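Local coordinates for protein ribonuclease (Nicotiana glutinosa, PDB 1IYB) that probably cleaves RNA as a ribonuclease of the T2 family and holds guanosine-5'-monophosphate in a guanine-binding pocket, at residues 12-16 / 121-127; 130-136 / 148-152; 40-45 / 117-122. All coordinates share one frame; numbering follows the deposited sequence.

Overall arrangement
Three contacts illustrate how one fold serves both packing and binding. Contacts 1 and 3 are buried, their centres about 6 Å from that of the chain, and share L121 and K122 of helix 111-124, which lies against neighbouring strands 10-16 and 41-48 of the four-stranded antiparallel sheet. Contact 1 adds a nearly straight amide bond and a water bridge to its apolar packing, contact 3 a single weak lysine bond; Q16 and H43 respectively meet the nucleotide. Contact 2, its centre about 17 Å from the chain's, is partly buried and joins helices 127-133 and 145-156 without hydrogen bonds. Helix 127-133 follows helix 111-124; L127 touches I152, and L131 touches F40 of contact 3.

Contact 1 (12-16 / 121-127); sequences YFVQQ and LKNQINL. With 5GP (guanosine-5'-monophosphate), chain C.
A chi1 of 173° swings the F13 ring away from its own backbone N and lays one face against L121 CB, while Q15, its chain extended beyond CG, carries its amide to the turn that follows helix 111-124. L121 CB sits over the centre of that ring face, a CH-pi contact with CB 3.7 Å from the F13 centroid. F13 CZ also approaches the backbone, 3.6 Å from K122 N. The amide of Q15 is gripped at both ends: NE2 donates to I125 O at 3.2 Å in a nearly straight bond (172°) that lies in both the amide and carbonyl planes, and OE1 accepts from a water 2.6 Å away that in turn accepts from L127 N. This fixes the rotation of the amide, and L127 CD1 packs 3.4 Å from Q15 NE2. The helix covers one side of the antiparallel sheet of the T2 ribonuclease fold, and V14 and Q16 of the strand point away from it. There Q16 reads the guanine edge: OE1 accepts from N1 of guanosine-5'-monophosphate at 2.8 Å and from its N2 at 3.2 Å, and Q16 NE2 donates to O6 at 3.1 Å. K100, T82, L83, H96 and H101 also hydrogen-bond the nucleotide.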
loop_
_atom_site.group_PDB
_atom_site.type_symbol
_atom_site.label_atom_id
_atom_site.label_comp_id
_atom_site.label_asym_id
_atom_site.label_seq_id
_atom_site.Cartn_x
_atom_site.Cartn_y
_atom_site.Cartn_z
ATOM N N TYR A 12 9.844 8.766 9.060
ATOM C CA TYR A 12 9.335 10.090 8.720
ATOM C C TYR A 12 8.386 10.361 9.884
ATOM O O TYR A 12 7.495 9.547 10.149
ATOM C CB TYR A 12 8.485 10.088 7.445
ATOM C CG TYR A 12 9.224 10.235 6.133
ATOM C CD1 TYR A 12 8.906 9.415 5.054
ATOM C CD2 TYR A 12 10.211 11.205 5.953
ATOM C CE1 TYR A 12 9.546 9.545 3.830
ATOM C CE2 TYR A 12 10.865 11.347 4.722
ATOM C CZ TYR A 12 10.524 10.508 3.668
ATOM O OH TYR A 12 11.155 10.608 2.449
ATOM N N PHE A 13 8.586 11.456 10.613
ATOM C CA PHE A 13 7.648 11.808 11.677
ATOM C C PHE A 13 6.778 12.846 10.981
ATOM O O PHE A 13 7.245 13.940 10.651
ATOM C CB PHE A 13 8.357 12.415 12.892
ATOM C CG PHE A 13 7.411 12.935 13.939
ATOM C CD1 PHE A 13 6.432 12.109 14.490
ATOM C CD2 PHE A 13 7.479 14.259 14.356
ATOM C CE1 PHE A 13 5.532 12.598 15.443
ATOM C CE2 PHE A 13 6.583 14.754 15.307
ATOM C CZ PHE A 13 5.612 13.925 15.850
ATOM N N VAL A 14 5.516 12.491 10.750
ATOM C CA VAL A 14 4.593 13.342 10.007
ATOM C C VAL A 14 3.503 14.015 10.828
ATOM O O VAL A 14 2.801 13.360 11.596
ATOM C CB VAL A 14 3.917 12.504 8.894
ATOM C CG1 VAL A 14 3.093 13.399 7.979
ATOM C CG2 VAL A 14 4.979 11.746 8.106
ATOM N N GLN A 15 3.370 15.327 10.649
ATOM C CA GLN A 15 2.348 16.112 11.336
ATOM C C GLN A 15 1.457 16.795 10.302
ATOM O O GLN A 15 1.932 17.219 9.244
ATOM C CB GLN A 15 2.991 17.168 12.236
ATOM C CG GLN A 15 3.766 16.589 13.400
ATOM C CD GLN A 15 4.208 17.661 14.377
ATOM O OE1 GLN A 15 3.376 18.305 15.019
ATOM N NE2 GLN A 15 5.516 17.867 14.485
ATOM N N GLN A 16 0.165 16.893 10.610
ATOM C CA GLN A 16 -0.801 17.503 9.703
ATOM C C GLN A 16 -1.391 18.785 10.274
ATOM O O GLN A 16 -1.546 18.922 11.491
ATOM C CB GLN A 16 -1.948 16.518 9.414
ATOM C CG GLN A 16 -2.724 16.082 10.665
ATOM C CD GLN A 16 -3.968 15.255 10.350
ATOM O OE1 GLN A 16 -4.215 14.887 9.200
ATOM N NE2 GLN A 16 -4.757 14.956 11.379
ATOM N N LEU A 121 8.283 13.206 20.241
ATOM C CA LEU A 121 8.726 13.963 19.073
ATOM C C LEU A 121 7.804 15.169 18.863
ATOM O O LEU A 121 8.252 16.253 18.491
ATOM C CB LEU A 121 8.709 13.071 17.825
ATOM C CG LEU A 121 9.872 12.080 17.703
ATOM C CD1 LEU A 121 9.538 11.015 16.669
ATOM C CD2 LEU A 121 11.144 12.837 17.326
ATOM N N LYS A 122 6.514 14.970 19.121
ATOM C CA LYS A 122 5.520 16.026 18.964
ATOM C C LYS A 122 5.829 17.194 19.900
ATOM O O LYS A 122 5.780 18.357 19.499
ATOM C CB LYS A 122 4.125 15.455 19.253
ATOM C CG LYS A 122 2.962 16.441 19.175
ATOM C CD LYS A 122 2.800 17.019 17.785
ATOM C CE LYS A 122 1.413 17.633 17.600
ATOM N NZ LYS A 122 1.099 18.682 18.611
ATOM N N ASN A 123 6.151 16.878 21.148
ATOM C CA ASN A 123 6.474 17.907 22.131
ATOM C C ASN A 123 7.809 18.566 21.797
ATOM O O ASN A 123 8.007 19.750 22.060
ATOM C CB ASN A 123 6.525 17.291 23.528
ATOM C CG ASN A 123 6.876 18.302 24.604
ATOM O OD1 ASN A 123 6.126 19.245 24.858
ATOM N ND2 ASN A 123 8.023 18.107 25.244
ATOM N N GLN A 124 8.716 17.789 21.214
ATOM C CA GLN A 124 10.046 18.259 20.828
ATOM C C GLN A 124 9.994 19.200 19.624
ATOM O O GLN A 124 10.785 20.139 19.518
ATOM C CB GLN A 124 10.923 17.053 20.478
ATOM C CG GLN A 124 12.356 17.378 20.061
ATOM C CD GLN A 124 13.039 16.212 19.354
ATOM O OE1 GLN A 124 12.802 15.045 19.675
ATOM N NE2 GLN A 124 13.903 16.528 18.395
ATOM N N ILE A 125 9.048 18.943 18.728
ATOM C CA ILE A 125 8.910 19.725 17.507
ATOM C C ILE A 125 7.549 20.412 17.406
ATOM O O ILE A 125 6.639 19.911 16.740
ATOM C CB ILE A 125 9.113 18.810 16.284
ATOM C CG1 ILE A 125 10.422 18.033 16.448
ATOM C CG2 ILE A 125 9.130 19.632 15.003
ATOM C CD1 ILE A 125 10.624 16.944 15.430
ATOM N N ASN A 126 7.416 21.555 18.073
ATOM C CA ASN A 126 6.169 22.317 18.051
ATOM C C ASN A 126 6.216 23.213 16.820
ATOM O O ASN A 126 6.765 24.317 16.857
ATOM C CB ASN A 126 6.047 23.176 19.308
ATOM C CG ASN A 126 4.663 23.782 19.467
ATOM O OD1 ASN A 126 4.052 24.223 18.497
ATOM N ND2 ASN A 126 4.170 23.817 20.701
ATOM N N LEU A 127 5.637 22.729 15.730
ATOM C CA LEU A 127 5.644 23.452 14.468
ATOM C C LEU A 127 4.915 24.786 14.480
ATOM O O LEU A 127 5.387 25.752 13.886
ATOM C CB LEU A 127 5.076 22.560 13.369
ATOM C CG LEU A 127 5.914 21.309 13.107
ATOM C CD1 LEU A 127 5.145 20.360 12.201
ATOM C CD2 LEU A 127 7.246 21.705 12.481
HETATM P P 5GP C . -1.217 6.745 6.139
HETATM O O1P 5GP C . -0.540 5.770 5.279
HETATM O O2P 5GP C . -0.696 6.716 7.562
HETATM O O3P 5GP C . -1.103 8.185 5.529
HETATM O "O5'" 5GP C . -2.833 6.496 6.238
HETATM C "C5'" 5GP C . -3.724 7.463 6.907
HETATM C "C4'" 5GP C . -5.219 7.063 6.907
HETATM O "O4'" 5GP C . -5.724 7.333 8.290
HETATM C "C3'" 5GP C . -6.208 7.827 6.030
HETATM O "O3'" 5GP C . -6.293 7.337 4.700
HETATM C "C2'" 5GP C . -7.552 7.691 6.753
HETATM O "O2'" 5GP C . -8.257 6.490 6.375
HETATM C "C1'" 5GP C . -7.144 7.696 8.217
HETATM N N9 5GP C . -7.443 8.895 9.063
HETATM C C8 5GP C . -8.276 9.016 10.153
HETATM N N7 5GP C . -8.250 10.185 10.758
HETATM C C5 5GP C . -7.310 10.896 9.985
HETATM C C6 5GP C . -6.849 12.244 10.152
HETATM O O6 5GP C . -7.181 13.059 11.005
HETATM N N1 5GP C . -5.886 12.594 9.155
HETATM C C2 5GP C . -5.453 11.730 8.151
HETATM N N2 5GP C . -4.541 12.270 7.316
HETATM N N3 5GP C . -5.883 10.464 7.992
HETATM C C4 5GP C . -6.813 10.116 8.947
HETATM O O HOH W 1 3.606 20.572 16.305
#

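Contact 2 (130-136 / 148-152); sequences ILQGAGI and IKNAI
A151 is the hub of a helix-helix interface where helix 127-133 ends in a Schellman motif beside helix 145-156; its methyl is met by A134, L131 and I136. A134 lies at the exposed edge, its CB 3.8 Å from A151 CB. The side-chain contacts are apolar and no hydrogen bond joins the segments. L131 CD2 reaches three residues of the facing helix, lying 4.1 Å from I148 CG2 and close to A151 CB and I152 CG1 as well. I136 extends CD1 to 4.1 Å from I148 CA. I130 uses its CG2 branch, which stands anti to the backbone N and packs on a backbone carbonyl, 3.6 Å from A151 O, and beside I152 CG1.

Further out, the helix itself holds I130 and L131, and the turn at its end places A134 and I136. G135, with positive phi (81°), is the C-prime residue, and its N bonds to Q132 O. Beyond the pair, I130 continues onto A155 and I156, I148 leans on I162 of strand 161-166, and L131 touches F205. The carbonyl of L131 takes two backbone donors from opposite faces of its plane: A134 N at 3.0 Å and I136 N at 2.9 Å from L131 O.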
loop_
_atom_site.group_PDB
_atom_site.type_symbol
_atom_site.label_atom_id
_atom_site.label_comp_id
_atom_site.label_asym_id
_atom_site.label_seq_id
_atom_site.Cartn_x
_atom_site.Cartn_y
_atom_site.Cartn_z
ATOM N N ILE A 130 7.167 27.259 16.213
ATOM C CA ILE A 130 8.352 27.538 15.416
ATOM C C ILE A 130 7.984 28.504 14.296
ATOM O O ILE A 130 8.665 29.505 14.073
ATOM C CB ILE A 130 8.925 26.248 14.780
ATOM C CG1 ILE A 130 9.547 25.361 15.859
ATOM C CG2 ILE A 130 9.948 26.603 13.705
ATOM C CD1 ILE A 130 9.884 23.966 15.371
ATOM N N LEU A 131 6.890 28.210 13.602
ATOM C CA LEU A 131 6.467 29.052 12.498
ATOM C C LEU A 131 6.022 30.434 12.947
ATOM O O LEU A 131 6.417 31.437 12.353
ATOM C CB LEU A 131 5.365 28.351 11.695
ATOM C CG LEU A 131 5.888 27.117 10.943
ATOM C CD1 LEU A 131 4.741 26.377 10.270
ATOM C CD2 LEU A 131 6.929 27.546 9.914
ATOM N N GLN A 132 5.220 30.508 14.004
ATOM C CA GLN A 132 4.772 31.815 14.459
ATOM C C GLN A 132 5.944 32.623 15.010
ATOM O O GLN A 132 5.923 33.856 14.983
ATOM C CB GLN A 132 3.643 31.663 15.486
ATOM C CG GLN A 132 2.374 31.075 14.858
ATOM C CD GLN A 132 1.125 31.258 15.702
ATOM O OE1 GLN A 132 0.983 30.662 16.768
ATOM N NE2 GLN A 132 0.209 32.095 15.224
ATOM N N GLY A 133 6.979 31.929 15.474
ATOM C CA GLY A 133 8.151 32.610 15.992
ATOM C C GLY A 133 8.890 33.336 14.880
ATOM O O GLY A 133 9.677 34.252 15.132
ATOM N N ALA A 134 8.631 32.923 13.643
ATOM C CA ALA A 134 9.264 33.528 12.477
ATOM C C ALA A 134 8.286 34.405 11.693
ATOM O O ALA A 134 8.569 34.811 10.567
ATOM C CB ALA A 134 9.835 32.438 11.568
ATOM N N GLY A 135 7.133 34.693 12.289
ATOM C CA GLY A 135 6.155 35.534 11.620
ATOM C C GLY A 135 5.298 34.822 10.589
ATOM O O GLY A 135 4.687 35.462 9.734
ATOM N N ILE A 136 5.259 33.496 10.667
ATOM C CA ILE A 136 4.470 32.686 9.745
ATOM C C ILE A 136 3.285 32.148 10.541
ATOM O O ILE A 136 3.421 31.196 11.306
ATOM C CB ILE A 136 5.324 31.521 9.180
ATOM C CG1 ILE A 136 6.547 32.100 8.459
ATOM C CG2 ILE A 136 4.498 30.661 8.231
ATOM C CD1 ILE A 136 7.562 31.067 7.997
ATOM N N ILE A 148 9.213 28.705 5.077
ATOM C CA ILE A 148 8.680 27.694 5.978
ATOM C C ILE A 148 9.759 26.660 6.300
ATOM O O ILE A 148 9.976 26.310 7.462
ATOM C CB ILE A 148 7.444 27.002 5.341
ATOM C CG1 ILE A 148 6.306 28.019 5.191
ATOM C CG2 ILE A 148 6.993 25.814 6.190
ATOM C CD1 ILE A 148 5.134 27.516 4.363
ATOM N N LYS A 149 10.441 26.184 5.264
ATOM C CA LYS A 149 11.505 25.200 5.442
ATOM C C LYS A 149 12.637 25.741 6.310
ATOM O O LYS A 149 13.096 25.076 7.238
ATOM C CB LYS A 149 12.092 24.800 4.087
ATOM C CG LYS A 149 11.184 23.975 3.203
ATOM C CD LYS A 149 11.877 23.692 1.879
ATOM C CE LYS A 149 11.053 22.782 0.987
ATOM N NZ LYS A 149 11.791 22.456 -0.268
ATOM N N ASN A 150 13.081 26.956 6.007
ATOM C CA ASN A 150 14.192 27.545 6.741
ATOM C C ASN A 150 13.880 27.957 8.172
ATOM O O ASN A 150 14.760 27.917 9.031
ATOM C CB ASN A 150 14.776 28.715 5.944
ATOM C CG ASN A 150 15.375 28.264 4.619
ATOM O OD1 ASN A 150 15.841 27.129 4.495
ATOM N ND2 ASN A 150 15.379 29.150 3.631
ATOM N N ALA A 151 12.636 28.337 8.440
ATOM C CA ALA A 151 12.252 28.708 9.794
ATOM C C ALA A 151 12.381 27.455 10.659
ATOM O O ALA A 151 12.868 27.505 11.787
ATOM C CB ALA A 151 10.816 29.217 9.814
ATOM N N ILE A 152 11.949 26.324 10.111
ATOM C CA ILE A 152 12.022 25.061 10.833
ATOM C C ILE A 152 13.465 24.578 10.970
ATOM O O ILE A 152 13.874 24.124 12.038
ATOM C CB ILE A 152 11.160 23.992 10.129
ATOM C CG1 ILE A 152 9.686 24.406 10.213
ATOM C CG2 ILE A 152 11.383 22.626 10.769
ATOM C CD1 ILE A 152 8.777 23.623 9.293
#

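Contact 3 (40-45 / 117-122); sequences FGIHGL and KALDLK. With 5GP (guanosine-5'-monophosphate), chain C.
Apolar contacts carry most of the interface, led by I42, whose CG1 lies across the methylene chain of K122, 3.8 Å from K122 CD. The CD1 methyl of I42 pushes on between the helix residues to 3.7 Å from A118 O and also meets L119 CD2. Farther along the strand, L45 divides its two methyls: CD1 meets L121 CD1 at 3.9 Å, the two side chains crossing at about a right angle, and CD2 lies against K117 CG. The short segments of strand 41-45 and helix 117-122 approach to 8.9 Å between axes, at 125° between their directions.

The polar link is modest. Bends at chi2 (63°) and chi4 (57°) bring the K122 chain to the residue just before the strand, where NZ makes a weak hydrogen bond of 3.1 Å to F40 O. Cutting the side chain back to an alanine here removes CG, CD and NZ, which would probably open a gap beside I42 CG1 and leave F40 O without this weak donor. The strand belongs to the antiparallel sheet of the T2 fold, and H43 and G44 form a classic beta bulge opposite V14.

Ligand contacts fall to H43, which lies on the nucleotide side. Guanine N2 stands 3.3 Å above one face of its ring, offset toward the rim, while 5GP C5' lies in plane at its edge. H43 NE2 is 3.1 Å from phosphate oxygen O3P, and Q176 OE1 hydrogen-bonds ND1 of the same ring.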
loop_
_atom_site.group_PDB
_atom_site.type_symbol
_atom_site.label_atom_id
_atom_site.label_comp_id
_atom_site.label_asym_id
_atom_site.label_seq_id
_atom_site.Cartn_x
_atom_site.Cartn_y
_atom_site.Cartn_z
ATOM N N PHE A 40 -0.652 21.821 15.005
ATOM C CA PHE A 40 -0.464 20.674 14.135
ATOM C C PHE A 40 -0.777 19.447 14.985
ATOM O O PHE A 40 -0.611 19.469 16.208
ATOM C CB PHE A 40 0.985 20.575 13.642
ATOM C CG PHE A 40 1.318 21.522 12.526
ATOM C CD1 PHE A 40 1.582 22.864 12.783
ATOM C CD2 PHE A 40 1.367 21.069 11.212
ATOM C CE1 PHE A 40 1.894 23.745 11.747
ATOM C CE2 PHE A 40 1.678 21.945 10.164
ATOM C CZ PHE A 40 1.941 23.282 10.434
ATOM N N GLY A 41 -1.245 18.386 14.339
ATOM C CA GLY A 41 -1.534 17.153 15.051
ATOM C C GLY A 41 -0.681 16.051 14.452
ATOM O O GLY A 41 -0.247 16.156 13.306
ATOM N N ILE A 42 -0.421 15.002 15.222
ATOM C CA ILE A 42 0.379 13.886 14.727
ATOM C C ILE A 42 -0.396 13.101 13.671
ATOM O O ILE A 42 -1.593 12.870 13.817
ATOM C CB ILE A 42 0.716 12.887 15.865
ATOM C CG1 ILE A 42 1.559 13.573 16.942
ATOM C CG2 ILE A 42 1.446 11.671 15.292
ATOM C CD1 ILE A 42 1.694 12.757 18.213
ATOM N N HIS A 43 0.273 12.725 12.587
ATOM C CA HIS A 43 -0.374 11.875 11.599
ATOM C C HIS A 43 0.200 10.498 11.936
ATOM O O HIS A 43 -0.546 9.559 12.210
ATOM C CB HIS A 43 -0.029 12.267 10.159
ATOM C CG HIS A 43 -0.746 11.441 9.133
ATOM N ND1 HIS A 43 -0.869 11.826 7.815
ATOM C CD2 HIS A 43 -1.369 10.242 9.233
ATOM C CE1 HIS A 43 -1.536 10.900 7.149
ATOM N NE2 HIS A 43 -1.851 9.928 7.986
ATOM N N GLY A 44 1.529 10.394 11.951
ATOM C CA GLY A 44 2.163 9.134 12.301
ATOM C C GLY A 44 3.679 9.128 12.231
ATOM O O GLY A 44 4.299 10.115 11.827
ATOM N N LEU A 45 4.266 8.009 12.655
ATOM C CA LEU A 45 5.717 7.781 12.640
ATOM C C LEU A 45 5.853 6.658 11.612
ATOM O O LEU A 45 5.471 5.509 11.866
ATOM C CB LEU A 45 6.205 7.330 14.022
ATOM C CG LEU A 45 7.717 7.181 14.232
ATOM C CD1 LEU A 45 8.435 8.487 13.905
ATOM C CD2 LEU A 45 7.983 6.782 15.680
ATOM N N LYS A 117 7.117 7.474 21.598
ATOM C CA LYS A 117 8.110 8.178 20.800
ATOM C C LYS A 117 7.436 9.263 19.961
ATOM O O LYS A 117 7.943 10.381 19.855
ATOM C CB LYS A 117 8.862 7.205 19.884
ATOM C CG LYS A 117 9.933 7.873 19.030
ATOM C CD LYS A 117 11.059 8.445 19.875
ATOM C CE LYS A 117 12.081 9.165 19.008
ATOM N NZ LYS A 117 13.277 9.590 19.794
ATOM N N ALA A 118 6.296 8.934 19.363
ATOM C CA ALA A 118 5.576 9.905 18.547
ATOM C C ALA A 118 5.172 11.111 19.395
ATOM O O ALA A 118 5.278 12.256 18.954
ATOM C CB ALA A 118 4.341 9.257 17.932
ATOM N N LEU A 119 4.700 10.845 20.610
ATOM C CA LEU A 119 4.286 11.913 21.512
ATOM C C LEU A 119 5.469 12.772 21.937
ATOM O O LEU A 119 5.353 13.996 22.032
ATOM C CB LEU A 119 3.603 11.326 22.749
ATOM C CG LEU A 119 2.205 10.753 22.519
ATOM C CD1 LEU A 119 1.729 10.044 23.777
ATOM C CD2 LEU A 119 1.245 11.876 22.147
ATOM N N ASP A 120 6.608 12.133 22.195
ATOM C CA ASP A 120 7.799 12.867 22.607
ATOM C C ASP A 120 8.321 13.734 21.464
ATOM O O ASP A 120 8.747 14.871 21.686
ATOM C CB ASP A 120 8.874 11.893 23.109
ATOM C CG ASP A 120 8.542 11.314 24.486
ATOM O OD1 ASP A 120 9.269 10.406 24.950
ATOM O OD2 ASP A 120 7.560 11.768 25.114
ATOM N N LEU A 121 8.283 13.206 20.241
ATOM C CA LEU A 121 8.726 13.963 19.073
ATOM C C LEU A 121 7.804 15.169 18.863
ATOM O O LEU A 121 8.252 16.253 18.491
ATOM C CB LEU A 121 8.709 13.071 17.825
ATOM C CG LEU A 121 9.872 12.080 17.703
ATOM C CD1 LEU A 121 9.538 11.015 16.669
ATOM C CD2 LEU A 121 11.144 12.837 17.326
ATOM N N LYS A 122 6.514 14.970 19.121
ATOM C CA LYS A 122 5.520 16.026 18.964
ATOM C C LYS A 122 5.829 17.194 19.900
ATOM O O LYS A 122 5.780 18.357 19.499
ATOM C CB LYS A 122 4.125 15.455 19.253
ATOM C CG LYS A 122 2.962 16.441 19.175
ATOM C CD LYS A 122 2.800 17.019 17.785
ATOM C CE LYS A 122 1.413 17.633 17.600
ATOM N NZ LYS A 122 1.099 18.682 18.611
HETATM P P 5GP C . -1.217 6.745 6.139
HETATM O O1P 5GP C . -0.540 5.770 5.279
HETATM O O2P 5GP C . -0.696 6.716 7.562
HETATM O O3P 5GP C . -1.103 8.185 5.529
HETATM O "O5'" 5GP C . -2.833 6.496 6.238
HETATM C "C5'" 5GP C . -3.724 7.463 6.907
HETATM C "C4'" 5GP C . -5.219 7.063 6.907
HETATM O "O4'" 5GP C . -5.724 7.333 8.290
HETATM C "C3'" 5GP C . -6.208 7.827 6.030
HETATM O "O3'" 5GP C . -6.293 7.337 4.700
HETATM C "C2'" 5GP C . -7.552 7.691 6.753
HETATM O "O2'" 5GP C . -8.257 6.490 6.375
HETATM C "C1'" 5GP C . -7.144 7.696 8.217
HETATM N N9 5GP C . -7.443 8.895 9.063
HETATM C C8 5GP C . -8.276 9.016 10.153
HETATM N N7 5GP C . -8.250 10.185 10.758
HETATM C C5 5GP C . -7.310 10.896 9.985
HETATM C C6 5GP C . -6.849 12.244 10.152
HETATM O O6 5GP C . -7.181 13.059 11.005
HETATM N N1 5GP C . -5.886 12.594 9.155
HETATM C C2 5GP C . -5.453 11.730 8.151
HETATM N N2 5GP C . -4.541 12.270 7.316
HETATM N N3 5GP C . -5.883 10.464 7.992
HETATM C C4 5GP C . -6.813 10.116 8.947
#